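Local coordinates for protein anti-sigma-I factor RsgI2 (Clostridium thermocellum, PDB 4B9P) that probably senses cellulose outside the cell through this family 3 carbohydrate-binding module, which may trigger release of the sigma factor SigI2 inside, at residues L3-E8 / G33-T38; E8-N13 / K28-G33; I37-V42 / N94-L99; Q52-I57 / I111-A116; S63-S68 / E103-I108. All blocks are in the same frame, centred on the assembly; numbering follows the deposited sequence.

Contact 1: residues L3-E8 / G33-T38; sequences LLTKIE and GNTPIT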
# COMPACT_ATOMS: atom_id res chain seq x y z
N LEU A 3 7.85 7.09 -26.80
CA LEU A 3 6.77 6.41 -26.10
C LEU A 3 7.04 6.56 -24.61
O LEU A 3 7.99 6.01 -24.08
CB LEU A 3 6.61 4.93 -26.49
CG LEU A 3 5.75 4.51 -27.71
CD1 LEU A 3 5.56 3.00 -27.71
CD2 LEU A 3 4.38 5.18 -27.78
N LEU A 4 6.18 7.32 -23.97
CA LEU A 4 6.33 7.67 -22.58
C LEU A 4 5.83 6.58 -21.61
O LEU A 4 4.74 6.02 -21.82
CB LEU A 4 5.51 8.94 -22.37
CG LEU A 4 5.59 9.71 -21.07
CD1 LEU A 4 6.88 10.52 -21.04
CD2 LEU A 4 4.39 10.60 -21.00
N THR A 5 6.62 6.25 -20.60
CA THR A 5 6.12 5.42 -19.49
C THR A 5 5.62 6.35 -18.41
O THR A 5 6.36 7.21 -17.94
CB THR A 5 7.23 4.50 -18.93
OG1 THR A 5 7.64 3.60 -19.95
CG2 THR A 5 6.72 3.68 -17.75
N LYS A 6 4.35 6.21 -18.04
CA LYS A 6 3.75 7.12 -17.07
C LYS A 6 2.65 6.41 -16.33
O LYS A 6 1.90 5.60 -16.91
CB LYS A 6 3.18 8.36 -17.77
CG LYS A 6 2.89 9.51 -16.82
CD LYS A 6 2.41 10.73 -17.59
CE LYS A 6 1.81 11.81 -16.69
NZ LYS A 6 0.96 12.76 -17.48
N ILE A 7 2.54 6.71 -15.03
CA ILE A 7 1.49 6.15 -14.21
C ILE A 7 0.84 7.25 -13.37
O ILE A 7 1.42 8.33 -13.18
CB ILE A 7 2.02 5.05 -13.27
CG1 ILE A 7 3.21 5.55 -12.45
CG2 ILE A 7 2.36 3.79 -14.10
CD1 ILE A 7 3.67 4.60 -11.40
N GLU A 8 -0.34 6.95 -12.85
CA GLU A 8 -0.99 7.76 -11.85
C GLU A 8 -1.37 6.82 -10.72
O GLU A 8 -1.81 5.71 -10.96
CB GLU A 8 -2.23 8.45 -12.43
CG GLU A 8 -2.92 9.32 -11.42
CD GLU A 8 -4.05 10.12 -12.03
OE1 GLU A 8 -3.75 11.16 -12.66
OE2 GLU A 8 -5.24 9.75 -11.87
N GLY A 33 0.53 6.41 -19.46
CA GLY A 33 1.48 6.60 -20.54
C GLY A 33 1.07 5.86 -21.79
O GLY A 33 -0.08 5.53 -21.99
N ASN A 34 2.02 5.58 -22.68
CA ASN A 34 1.66 4.78 -23.84
C ASN A 34 2.56 3.56 -24.00
O ASN A 34 2.60 2.95 -25.06
CB ASN A 34 1.54 5.60 -25.13
CG ASN A 34 0.21 6.35 -25.22
OD1 ASN A 34 -0.90 5.75 -25.17
ND2 ASN A 34 0.30 7.65 -25.36
N THR A 35 3.22 3.16 -22.92
CA THR A 35 4.01 1.92 -22.93
C THR A 35 3.35 0.90 -22.00
O THR A 35 2.87 1.26 -20.94
CB THR A 35 5.45 2.16 -22.43
OG1 THR A 35 5.41 2.47 -21.04
CG2 THR A 35 6.09 3.29 -23.20
N PRO A 36 3.36 -0.38 -22.35
CA PRO A 36 2.89 -1.43 -21.43
C PRO A 36 3.87 -1.54 -20.28
O PRO A 36 5.07 -1.32 -20.45
CB PRO A 36 2.94 -2.72 -22.30
CG PRO A 36 2.90 -2.18 -23.72
CD PRO A 36 3.71 -0.90 -23.67
N ILE A 37 3.37 -1.90 -19.11
CA ILE A 37 4.19 -2.06 -17.92
C ILE A 37 4.05 -3.49 -17.42
O ILE A 37 2.94 -3.98 -17.22
CB ILE A 37 3.75 -1.07 -16.82
CG1 ILE A 37 3.99 0.37 -17.30
CG2 ILE A 37 4.50 -1.35 -15.48
CD1 ILE A 37 3.30 1.44 -16.48
N THR A 38 5.16 -4.19 -17.25
CA THR A 38 5.11 -5.54 -16.70
C THR A 38 4.86 -5.45 -15.18
O THR A 38 5.68 -4.90 -14.45
CB THR A 38 6.44 -6.27 -17.00
OG1 THR A 38 6.60 -6.34 -18.42
CG2 THR A 38 6.47 -7.68 -16.38
O HOH W 1 3.16 3.92 -19.65
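The carbonyl of L4 meets the turn at G33-T35 almost head-on. L4 O accepts from N34 N at 2.9 Å, and T35 N adds a long, weak bond to the same oxygen. The bare CA of G33 also lies 3.5 Å from L4 O, a CA-H...O contact. Glycine suits this place, since a CB here would run into L4 O and K6 N. One residue pair on, K6 O takes a bent, weak bond from G33 N at 3.0 Å; the backbone N of T32 supplies a second donor to that oxygen, and N31 OD1 a second acceptor for G33 N. The K6 amide is satisfied through water 1, which accepts from K6 N at 3.0 Å and can donate to T35 O. That carbonyl is also reached by N31 ND2.

The two threonines meet through their hydroxyls, T5 OG1 lying 2.7 Å from T35 OG1 in a bond either could donate. T35 OG1 sits between its own N and carbonyl carbon (chi1 68°), which turns the methyl CG2 the other way, against the carbonyl oxygens of L3 and L4, with L4 O 3.3 Å from T35 CG2. A beta-branched residue with one polar and one methyl arm is apt for both tasks. Deeper in, I7 CG2 presses on I37 CD1 at 3.5 Å, tighter than usual for two methyls, and V154 and I156 border this apolar end. Here the chain entering strand 7-13 is laced to the loop after strand 25-31, at one end of the beta-sandwich of a family 3 carbohydrate-binding module.

Contact 2: residues E8-N13 / K28-G33; sequences ELQAYN and KLINTG
Q10 reaches across to I30 because its CG stands anti to the carbonyl carbon (chi1 -59°) and the rest of the chain runs out extended. I30 CD1 ends 3.7 Å from Q10 NE2, against the outer part of the Q10 chain. Both belong to neighbouring antiparallel strands in one sheet of the beta-sandwich, 7-13 and 25-31; segments 8-13 and 28-31 of these strands run 161° apart.

E8 with I30 and Q10 with K28 are hydrogen-bonded pairs, each with two N-H...O bonds, K28 N reaching Q10 O at 2.8 Å. Between them L9 and L29 form a non-hydrogen-bonded pair, where L9 CA lies close to K28 O. The leucines face inward; L9 meets I152 and V154 of the other sheet, an apt place for branched apolar side chains.

The opposite face carries E8, Q10, K28 and I30, a mixed row suited to partial solvent access. Extended from a CG anti to N, E8 brings OE2 within 2.9 Å of Q10 NE2. That bond is almost straight and lies in the amide plane of Q10, and it fixes the rotation of the amide. I30 CD1 packs against this joined pair, 3.9 Å from E8 OE2, while the aliphatic part of K28 leads to a cation-pi contact with Y104. With NE2 committed to E8, Q10 OE1 accepts from water 2 at 2.8 Å, and the same water accepts from K28 NZ.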
# COMPACT_ATOMS: atom_id res chain seq x y z
N GLU A 8 -0.34 6.95 -12.85
CA GLU A 8 -0.99 7.76 -11.85
C GLU A 8 -1.37 6.82 -10.72
O GLU A 8 -1.81 5.71 -10.96
CB GLU A 8 -2.23 8.45 -12.43
CG GLU A 8 -2.92 9.32 -11.42
CD GLU A 8 -4.05 10.12 -12.03
OE1 GLU A 8 -3.75 11.16 -12.66
OE2 GLU A 8 -5.24 9.75 -11.87
N LEU A 9 -1.23 7.28 -9.47
CA LEU A 9 -1.57 6.46 -8.32
C LEU A 9 -2.66 7.20 -7.57
O LEU A 9 -2.46 8.36 -7.16
CB LEU A 9 -0.32 6.26 -7.47
CG LEU A 9 -0.32 5.31 -6.29
CD1 LEU A 9 -1.17 5.79 -5.09
CD2 LEU A 9 -0.62 3.88 -6.70
N GLN A 10 -3.81 6.54 -7.39
CA GLN A 10 -4.90 7.06 -6.58
C GLN A 10 -5.03 6.20 -5.33
O GLN A 10 -4.73 4.99 -5.38
CB GLN A 10 -6.22 7.12 -7.33
CG GLN A 10 -6.14 7.97 -8.55
CD GLN A 10 -7.47 8.11 -9.23
OE1 GLN A 10 -8.47 7.65 -8.72
NE2 GLN A 10 -7.50 8.73 -10.40
N ALA A 11 -5.46 6.78 -4.22
CA ALA A 11 -5.56 6.00 -2.99
C ALA A 11 -6.52 6.68 -2.03
O ALA A 11 -6.83 7.87 -2.16
CB ALA A 11 -4.19 5.87 -2.34
N TYR A 12 -6.97 5.94 -1.03
CA TYR A 12 -7.56 6.52 0.14
C TYR A 12 -7.47 5.50 1.26
O TYR A 12 -7.19 4.31 1.03
CB TYR A 12 -9.02 6.96 -0.10
CG TYR A 12 -10.05 5.87 -0.24
CD1 TYR A 12 -10.14 5.12 -1.42
CD2 TYR A 12 -10.98 5.63 0.77
CE1 TYR A 12 -11.12 4.13 -1.57
CE2 TYR A 12 -11.95 4.65 0.62
CZ TYR A 12 -12.03 3.92 -0.55
OH TYR A 12 -13.01 2.95 -0.69
N ASN A 13 -7.72 5.96 2.49
CA ASN A 13 -7.83 5.08 3.64
C ASN A 13 -9.28 4.80 3.94
O ASN A 13 -10.07 5.70 4.14
CB ASN A 13 -7.12 5.72 4.82
CG ASN A 13 -5.65 5.71 4.66
OD1 ASN A 13 -5.05 6.61 4.09
ND2 ASN A 13 -5.02 4.64 5.12
N LYS A 28 -5.27 2.42 -6.38
CA LYS A 28 -5.57 2.21 -7.79
C LYS A 28 -4.36 2.71 -8.58
O LYS A 28 -4.01 3.90 -8.49
CB LYS A 28 -6.84 2.95 -8.17
CG LYS A 28 -7.34 2.75 -9.56
CD LYS A 28 -8.75 3.37 -9.72
CE LYS A 28 -9.20 3.37 -11.15
NZ LYS A 28 -10.50 4.07 -11.38
N LEU A 29 -3.71 1.80 -9.28
CA LEU A 29 -2.56 2.15 -10.10
C LEU A 29 -2.99 2.17 -11.54
O LEU A 29 -3.51 1.16 -12.05
CB LEU A 29 -1.50 1.07 -9.97
CG LEU A 29 -0.29 1.12 -10.88
CD1 LEU A 29 0.56 2.34 -10.57
CD2 LEU A 29 0.52 -0.18 -10.79
N ILE A 30 -2.79 3.31 -12.19
CA ILE A 30 -3.30 3.51 -13.55
C ILE A 30 -2.15 3.76 -14.50
O ILE A 30 -1.27 4.57 -14.22
CB ILE A 30 -4.28 4.71 -13.64
CG1 ILE A 30 -5.39 4.55 -12.59
CG2 ILE A 30 -4.84 4.83 -15.05
CD1 ILE A 30 -5.66 5.83 -11.84
N ASN A 31 -2.16 3.07 -15.64
CA ASN A 31 -1.17 3.33 -16.66
C ASN A 31 -1.69 4.48 -17.53
O ASN A 31 -2.63 4.33 -18.32
CB ASN A 31 -0.94 2.07 -17.48
CG ASN A 31 0.20 2.22 -18.49
OD1 ASN A 31 0.58 3.36 -18.82
ND2 ASN A 31 0.75 1.11 -18.97
N THR A 32 -1.05 5.64 -17.41
CA THR A 32 -1.51 6.81 -18.14
C THR A 32 -0.57 7.16 -19.30
O THR A 32 -0.87 8.09 -20.04
CB THR A 32 -1.68 8.03 -17.22
OG1 THR A 32 -0.43 8.28 -16.59
CG2 THR A 32 -2.72 7.80 -16.14
N GLY A 33 0.53 6.41 -19.46
CA GLY A 33 1.48 6.60 -20.54
C GLY A 33 1.07 5.86 -21.79
O GLY A 33 -0.08 5.53 -21.99
O HOH W 2 -10.90 6.73 -9.79

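Contact 3: residues I37-V42 / N94-L99; sequences ITLSEV and NSAGVL
I37 and L99 form a hydrogen-bonded antiparallel pair, I37 N to L99 O at 2.9 Å and L99 N to I37 O at 2.7 Å, and the ladder ends where L39 N reaches G97 O. Beyond this two-strand link, residues 39-41 curl into a 3-10 turn, while G97 has a positive phi of 93°, at which a CB would be jammed against the preceding carbonyl; glycine is the natural occupant.

L39 carries the apolar part of the contact. With CG anti to the carbonyl carbon (chi1 -77°), its branches spread over the opposite backbone: CD2 rests 3.9 Å from L99 CB, CD1 lies against A96 O, and L39 CB meets the small methyl CB of A96. F92 of strand 84-92 borders L39 as well. On the other face, V98 CG1 packs alongside the I37 carbonyl, 3.7 Å from I37 O.

At the outer end S40 CB touches N94 CA at 3.8 Å, and water joins the polar groups. Water 3 accepts from S40 N and donates to G97 O, giving that carbonyl a second donor besides L39 N. Water 4 lies 2.7 Å from S40 OG and donates to N94 O; a small hydroxyl suits this spot.

The chemistry thus changes along the contact, from direct backbone bonds around an apolar leucine to water-mediated ones at the rim, which suggests that the loop at N94 is probably held less rigidly than the I37-L99 pair.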
# COMPACT_ATOMS: atom_id res chain seq x y z
N ILE A 37 3.37 -1.90 -19.11
CA ILE A 37 4.19 -2.06 -17.92
C ILE A 37 4.05 -3.49 -17.42
O ILE A 37 2.94 -3.98 -17.22
CB ILE A 37 3.75 -1.07 -16.82
CG1 ILE A 37 3.99 0.37 -17.30
CG2 ILE A 37 4.50 -1.35 -15.48
CD1 ILE A 37 3.30 1.44 -16.48
N THR A 38 5.16 -4.19 -17.25
CA THR A 38 5.11 -5.54 -16.70
C THR A 38 4.86 -5.45 -15.18
O THR A 38 5.68 -4.90 -14.45
CB THR A 38 6.44 -6.27 -17.00
OG1 THR A 38 6.60 -6.34 -18.42
CG2 THR A 38 6.47 -7.68 -16.38
N LEU A 39 3.74 -6.01 -14.70
CA LEU A 39 3.35 -5.79 -13.32
C LEU A 39 4.35 -6.35 -12.33
O LEU A 39 4.55 -5.77 -11.28
CB LEU A 39 1.96 -6.35 -13.07
CG LEU A 39 0.83 -5.48 -13.62
CD1 LEU A 39 -0.43 -6.27 -13.55
CD2 LEU A 39 0.69 -4.17 -12.81
N SER A 40 4.98 -7.48 -12.63
CA SER A 40 5.94 -8.06 -11.69
C SER A 40 7.10 -7.10 -11.38
O SER A 40 7.77 -7.25 -10.36
CB SER A 40 6.47 -9.40 -12.19
OG SER A 40 7.22 -9.20 -13.38
N GLU A 41 7.37 -6.15 -12.28
CA GLU A 41 8.41 -5.13 -12.07
C GLU A 41 7.98 -3.94 -11.20
O GLU A 41 8.82 -3.08 -10.91
CB GLU A 41 8.90 -4.61 -13.42
CG GLU A 41 9.64 -5.70 -14.23
CD GLU A 41 10.93 -6.14 -13.50
OE1 GLU A 41 11.87 -5.32 -13.40
OE2 GLU A 41 10.99 -7.29 -13.00
N VAL A 42 6.73 -3.91 -10.78
CA VAL A 42 6.19 -2.74 -10.09
C VAL A 42 6.11 -3.02 -8.59
O VAL A 42 5.65 -4.10 -8.19
CB VAL A 42 4.76 -2.45 -10.56
CG1 VAL A 42 4.16 -1.28 -9.81
CG2 VAL A 42 4.80 -2.14 -12.05
N ASN A 94 4.92 -13.05 -10.85
CA ASN A 94 5.60 -13.13 -12.12
C ASN A 94 4.58 -13.31 -13.24
O ASN A 94 4.81 -12.88 -14.36
CB ASN A 94 6.61 -14.28 -12.08
CG ASN A 94 7.53 -14.26 -13.24
OD1 ASN A 94 8.13 -13.22 -13.54
ND2 ASN A 94 7.66 -15.39 -13.94
N SER A 95 3.47 -13.98 -12.94
CA SER A 95 2.43 -14.28 -13.91
C SER A 95 1.24 -13.29 -13.86
O SER A 95 0.19 -13.54 -14.44
CB SER A 95 1.99 -15.72 -13.71
OG SER A 95 2.97 -16.64 -14.22
N ALA A 96 1.41 -12.15 -13.20
CA ALA A 96 0.35 -11.14 -13.13
C ALA A 96 0.06 -10.47 -14.47
O ALA A 96 -1.00 -9.88 -14.64
CB ALA A 96 0.68 -10.09 -12.11
N GLY A 97 1.00 -10.52 -15.41
CA GLY A 97 0.78 -10.01 -16.75
C GLY A 97 1.22 -8.56 -16.90
O GLY A 97 2.03 -8.03 -16.15
N VAL A 98 0.63 -7.92 -17.89
CA VAL A 98 1.06 -6.61 -18.33
C VAL A 98 -0.07 -5.62 -18.13
O VAL A 98 -1.24 -5.95 -18.38
CB VAL A 98 1.50 -6.66 -19.81
CG1 VAL A 98 1.65 -5.28 -20.39
CG2 VAL A 98 2.81 -7.44 -19.91
N LEU A 99 0.27 -4.43 -17.65
CA LEU A 99 -0.70 -3.37 -17.50
C LEU A 99 -0.54 -2.48 -18.72
O LEU A 99 0.44 -1.74 -18.86
CB LEU A 99 -0.40 -2.60 -16.22
CG LEU A 99 -1.52 -1.63 -15.85
CD1 LEU A 99 -2.83 -2.38 -15.49
CD2 LEU A 99 -1.07 -0.74 -14.71
O HOH W 3 3.87 -9.40 -14.49
O HOH W 4 6.39 -10.94 -15.32

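Contact 4: residues Q52-I57 / I111-A116; sequences QVINEI and IGNSYA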
# COMPACT_ATOMS: atom_id res chain seq x y z
N GLN A 52 3.57 0.31 18.52
CA GLN A 52 3.91 -0.90 19.29
C GLN A 52 3.20 -2.16 18.78
O GLN A 52 3.16 -3.17 19.47
CB GLN A 52 3.60 -0.66 20.77
CG GLN A 52 4.52 0.41 21.37
CD GLN A 52 4.24 0.62 22.82
OE1 GLN A 52 3.25 1.28 23.20
NE2 GLN A 52 5.06 0.02 23.66
N VAL A 53 2.67 -2.11 17.56
CA VAL A 53 1.94 -3.25 17.04
C VAL A 53 2.90 -4.37 16.66
O VAL A 53 3.98 -4.12 16.13
CB VAL A 53 1.09 -2.79 15.81
CG1 VAL A 53 0.38 -3.98 15.19
CG2 VAL A 53 0.07 -1.74 16.29
N ILE A 54 2.51 -5.61 16.98
CA ILE A 54 3.31 -6.80 16.69
C ILE A 54 2.50 -7.78 15.83
O ILE A 54 1.29 -7.57 15.62
CB ILE A 54 3.81 -7.45 18.00
CG1 ILE A 54 2.63 -7.93 18.86
CG2 ILE A 54 4.77 -6.51 18.72
CD1 ILE A 54 3.06 -8.81 20.05
N ASN A 55 3.13 -8.87 15.38
CA ASN A 55 2.49 -9.88 14.51
C ASN A 55 1.95 -9.25 13.24
O ASN A 55 0.91 -9.69 12.73
CB ASN A 55 1.34 -10.61 15.20
CG ASN A 55 1.68 -11.17 16.55
OD1 ASN A 55 2.76 -11.72 16.77
ND2 ASN A 55 0.71 -11.11 17.46
N GLU A 56 2.62 -8.23 12.71
CA GLU A 56 2.02 -7.51 11.58
C GLU A 56 2.03 -8.39 10.33
O GLU A 56 3.08 -8.89 9.94
CB GLU A 56 2.80 -6.25 11.31
CG GLU A 56 2.74 -5.22 12.40
CD GLU A 56 3.48 -3.99 11.93
OE1 GLU A 56 4.73 -3.95 12.08
OE2 GLU A 56 2.86 -3.09 11.29
N ILE A 57 0.87 -8.52 9.68
CA ILE A 57 0.74 -9.27 8.44
C ILE A 57 0.00 -8.41 7.43
O ILE A 57 -0.71 -7.45 7.78
CB ILE A 57 -0.00 -10.62 8.66
CG1 ILE A 57 -1.44 -10.38 9.12
CG2 ILE A 57 0.80 -11.53 9.61
CD1 ILE A 57 -2.31 -11.63 8.99
N ILE A 111 -3.82 -4.50 6.89
CA ILE A 111 -2.53 -4.76 7.52
C ILE A 111 -2.70 -4.56 9.03
O ILE A 111 -3.28 -3.59 9.50
CB ILE A 111 -1.42 -3.76 7.03
CG1 ILE A 111 -1.22 -3.91 5.50
CG2 ILE A 111 -0.09 -3.95 7.76
CD1 ILE A 111 -1.98 -2.88 4.71
N GLY A 112 -2.17 -5.51 9.80
CA GLY A 112 -2.21 -5.37 11.24
C GLY A 112 -1.78 -6.64 11.93
O GLY A 112 -1.35 -7.63 11.30
N ASN A 113 -1.89 -6.63 13.26
CA ASN A 113 -1.58 -7.80 14.08
C ASN A 113 -2.46 -8.96 13.59
O ASN A 113 -3.68 -8.80 13.46
CB ASN A 113 -1.92 -7.40 15.53
CG ASN A 113 -1.59 -8.45 16.57
OD1 ASN A 113 -1.79 -9.63 16.36
ND2 ASN A 113 -1.15 -8.01 17.72
N SER A 114 -1.84 -10.11 13.30
CA SER A 114 -2.57 -11.27 12.79
C SER A 114 -3.80 -11.61 13.64
O SER A 114 -4.79 -12.10 13.11
CB SER A 114 -1.61 -12.45 12.65
OG SER A 114 -1.08 -12.82 13.93
N TYR A 115 -3.72 -11.41 14.94
CA TYR A 115 -4.83 -11.73 15.84
C TYR A 115 -5.97 -10.71 15.74
O TYR A 115 -7.10 -11.02 16.06
CB TYR A 115 -4.35 -11.84 17.29
CG TYR A 115 -3.53 -13.07 17.57
CD1 TYR A 115 -2.17 -13.12 17.23
CD2 TYR A 115 -4.12 -14.19 18.17
CE1 TYR A 115 -1.42 -14.25 17.50
CE2 TYR A 115 -3.36 -15.30 18.42
CZ TYR A 115 -2.02 -15.33 18.10
OH TYR A 115 -1.28 -16.46 18.36
N ALA A 116 -5.68 -9.50 15.32
CA ALA A 116 -6.70 -8.49 15.10
C ALA A 116 -7.40 -8.67 13.78
O ALA A 116 -8.57 -8.34 13.66
CB ALA A 116 -6.10 -7.11 15.18
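An asparagine N-cap, N113, starts the short, weakly bonded helix at 114-117, and N55 of the facing loop grips the same capping oxygen. N113 OD1 accepts from Y115 N at 3.0 Å, the capping bond, and from N55 ND2 at 3.1 Å. The two donors come from opposite faces of the N113 carboxamide; that of N55 stands above its plane, while the oxygen lies in N55's own amide plane. The two amide planes are nearly perpendicular, 80° apart. N113 gets there with CG anti to its N (chi1 -176°). Its ND2 is spent on N128 O, so both ends of the cap are held, and N55 ND2 has a second partner in Y124 OH.

N55 adopts a left-handed backbone (phi 57°), a conformation asparagine tolerates well, and its carbonyl accepts from S114 N, 2.8 Å from N55 O, at the helix's first turn. The contact lies where edge strand 56-63 of the five-stranded sheet begins and strand 104-111 ends, the chain turning a corner at G112. There I57 N donates to G112 O at 2.9 Å, and G112 N returns a bond to I57 O.

Apolar atoms fill the flanks. I57 CD1 rests 3.8 Å from S114 CB, where the small serine lets the isoleucine close in. On the other side V53 CG1 packs obliquely on N113, 4.1 Å from N113 CB. The V53 side chain lies about 7 Å from the bound calcium ion, and D51, two residues earlier, is one of that metal's ligands.

Contact 5: residues S63-S68 / E103-I108; sequences SNITSS and EYVEII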
# COMPACT_ATOMS: atom_id res chain seq x y z
N SER A 63 -8.75 -7.71 -5.43
CA SER A 63 -8.19 -6.87 -6.50
C SER A 63 -9.01 -7.15 -7.73
O SER A 63 -9.55 -8.26 -7.87
CB SER A 63 -6.75 -7.26 -6.75
OG SER A 63 -6.24 -6.56 -7.85
N ASN A 64 -9.08 -6.19 -8.66
CA ASN A 64 -9.74 -6.45 -9.93
C ASN A 64 -8.99 -7.47 -10.78
O ASN A 64 -9.60 -8.03 -11.70
CB ASN A 64 -9.96 -5.14 -10.72
CG ASN A 64 -8.67 -4.47 -11.15
OD1 ASN A 64 -7.69 -4.48 -10.44
ND2 ASN A 64 -8.68 -3.89 -12.33
N ILE A 65 -7.73 -7.79 -10.45
CA ILE A 65 -7.01 -8.88 -11.15
C ILE A 65 -6.96 -10.16 -10.33
O ILE A 65 -6.35 -11.14 -10.75
CB ILE A 65 -5.61 -8.47 -11.64
CG1 ILE A 65 -4.64 -8.20 -10.49
CG2 ILE A 65 -5.74 -7.25 -12.56
CD1 ILE A 65 -3.20 -7.96 -10.94
N THR A 66 -7.68 -10.13 -9.21
CA THR A 66 -7.76 -11.17 -8.16
C THR A 66 -6.55 -11.18 -7.25
O THR A 66 -5.41 -10.94 -7.67
CB THR A 66 -8.14 -12.59 -8.65
OG1 THR A 66 -6.99 -13.25 -9.25
CG2 THR A 66 -9.35 -12.56 -9.60
N SER A 67 -6.80 -11.51 -5.99
CA SER A 67 -5.78 -11.37 -4.97
C SER A 67 -4.60 -12.32 -5.15
O SER A 67 -3.50 -12.02 -4.66
CB SER A 67 -6.42 -11.53 -3.59
OG SER A 67 -6.92 -12.83 -3.47
N SER A 68 -4.79 -13.42 -5.87
CA SER A 68 -3.70 -14.35 -6.06
C SER A 68 -2.60 -13.79 -6.94
O SER A 68 -1.53 -14.37 -6.95
CB SER A 68 -4.21 -15.70 -6.61
OG SER A 68 -5.15 -15.47 -7.65
N GLU A 103 -5.21 0.96 -18.69
CA GLU A 103 -5.71 -0.04 -17.75
C GLU A 103 -5.28 0.32 -16.35
O GLU A 103 -4.37 1.12 -16.15
CB GLU A 103 -5.20 -1.44 -18.13
CG GLU A 103 -5.72 -1.88 -19.48
CD GLU A 103 -5.39 -3.33 -19.78
OE1 GLU A 103 -4.31 -3.82 -19.31
OE2 GLU A 103 -6.22 -3.96 -20.49
N TYR A 104 -5.93 -0.31 -15.38
CA TYR A 104 -5.60 -0.08 -13.99
C TYR A 104 -5.69 -1.33 -13.16
O TYR A 104 -6.39 -2.29 -13.53
CB TYR A 104 -6.49 1.03 -13.39
CG TYR A 104 -7.89 0.56 -13.14
CD1 TYR A 104 -8.25 -0.02 -11.92
CD2 TYR A 104 -8.86 0.69 -14.11
CE1 TYR A 104 -9.52 -0.47 -11.69
CE2 TYR A 104 -10.15 0.26 -13.89
CZ TYR A 104 -10.47 -0.32 -12.68
OH TYR A 104 -11.76 -0.74 -12.47
N VAL A 105 -4.99 -1.31 -12.03
CA VAL A 105 -5.18 -2.32 -11.01
C VAL A 105 -5.67 -1.64 -9.74
O VAL A 105 -5.14 -0.59 -9.34
CB VAL A 105 -3.88 -3.13 -10.69
CG1 VAL A 105 -4.16 -4.16 -9.56
CG2 VAL A 105 -3.40 -3.81 -11.94
N GLU A 106 -6.68 -2.24 -9.13
CA GLU A 106 -7.20 -1.77 -7.85
C GLU A 106 -6.91 -2.85 -6.80
O GLU A 106 -7.15 -4.03 -7.06
CB GLU A 106 -8.70 -1.51 -7.97
CG GLU A 106 -9.32 -0.94 -6.69
CD GLU A 106 -10.81 -0.64 -6.83
OE1 GLU A 106 -11.32 -0.68 -7.98
OE2 GLU A 106 -11.46 -0.36 -5.80
N ILE A 107 -6.41 -2.43 -5.64
CA ILE A 107 -6.00 -3.35 -4.59
C ILE A 107 -6.59 -2.88 -3.28
O ILE A 107 -6.33 -1.74 -2.86
CB ILE A 107 -4.46 -3.42 -4.47
CG1 ILE A 107 -3.87 -3.75 -5.83
CG2 ILE A 107 -4.06 -4.48 -3.43
CD1 ILE A 107 -2.41 -3.73 -5.88
N ILE A 108 -7.34 -3.76 -2.63
CA ILE A 108 -7.92 -3.50 -1.31
C ILE A 108 -7.13 -4.34 -0.32
O ILE A 108 -7.11 -5.56 -0.46
CB ILE A 108 -9.42 -3.91 -1.32
CG1 ILE A 108 -10.22 -3.02 -2.28
CG2 ILE A 108 -9.99 -3.84 0.10
CD1 ILE A 108 -11.68 -3.29 -2.28
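E106 O is gripped by the turn that follows strand 56-63: S63 OG donates to it at 2.8 Å, N64 N adds a long, weak bond, and S63 CA lies 3.1 Å from it in a CA-H...O contact. The serine hydroxyl works twice, since S63 OG also accepts from I65 N at 3.2 Å, making an ST turn within the type I turn S63-T66.

N64 then stands in for the backbone of a strand. Its CG lies between N and the carbonyl carbon (chi1 66°), folding the amide against strand 104-111, where N64 OD1 accepts from E106 N at 2.8 Å and ND2 donates to Y104 O at 3.0 Å. In both bonds the donor stands above the acceptor's carbonyl plane, while Y104 O lies in the plane of the N64 amide. An asparagine, with a donor and an acceptor side by side, matches this strand edge. Its amide is almost parallel to the Y104 ring, the planes 5° apart, with ND2 3.6 Å from Y104 CE1.

Inward, I65 CD1 meets V105 CG1 at 4.2 Å, the side chains crossing at about a right angle. Both touch F92 of strand 84-92 and I65 also meets I70 of strand 70-81, while strand 104-111 lies between 56-63 and 25-31, V105 bonding through its backbone to L29.

Overall arrangement
From the N terminus, contact 1 (3-8 / 33-38) closes the first loop, and contact 2 (8-13 / 28-33) is nested inside it, the two sharing E8 and G33. Contact 3 opens at I37, on the segment where contact 1 ends, and closes only at 94-99. Meanwhile contacts 4 and 5 have opened at 52-57 and 63-68, so both cross contact 3. Contact 5 closes at 103-108 and lies nested within contact 4, which closes last at 111-116. Strands 7-13, 25-31, 104-111 and 56-63 of one sheet link contacts 1, 2, 5 and 4; the small 37-38/98-99 pair joins contacts 1 and 3. Contacts 1 and 4 lie on opposite sides of the chain's centre, their own centres about 35 Å apart.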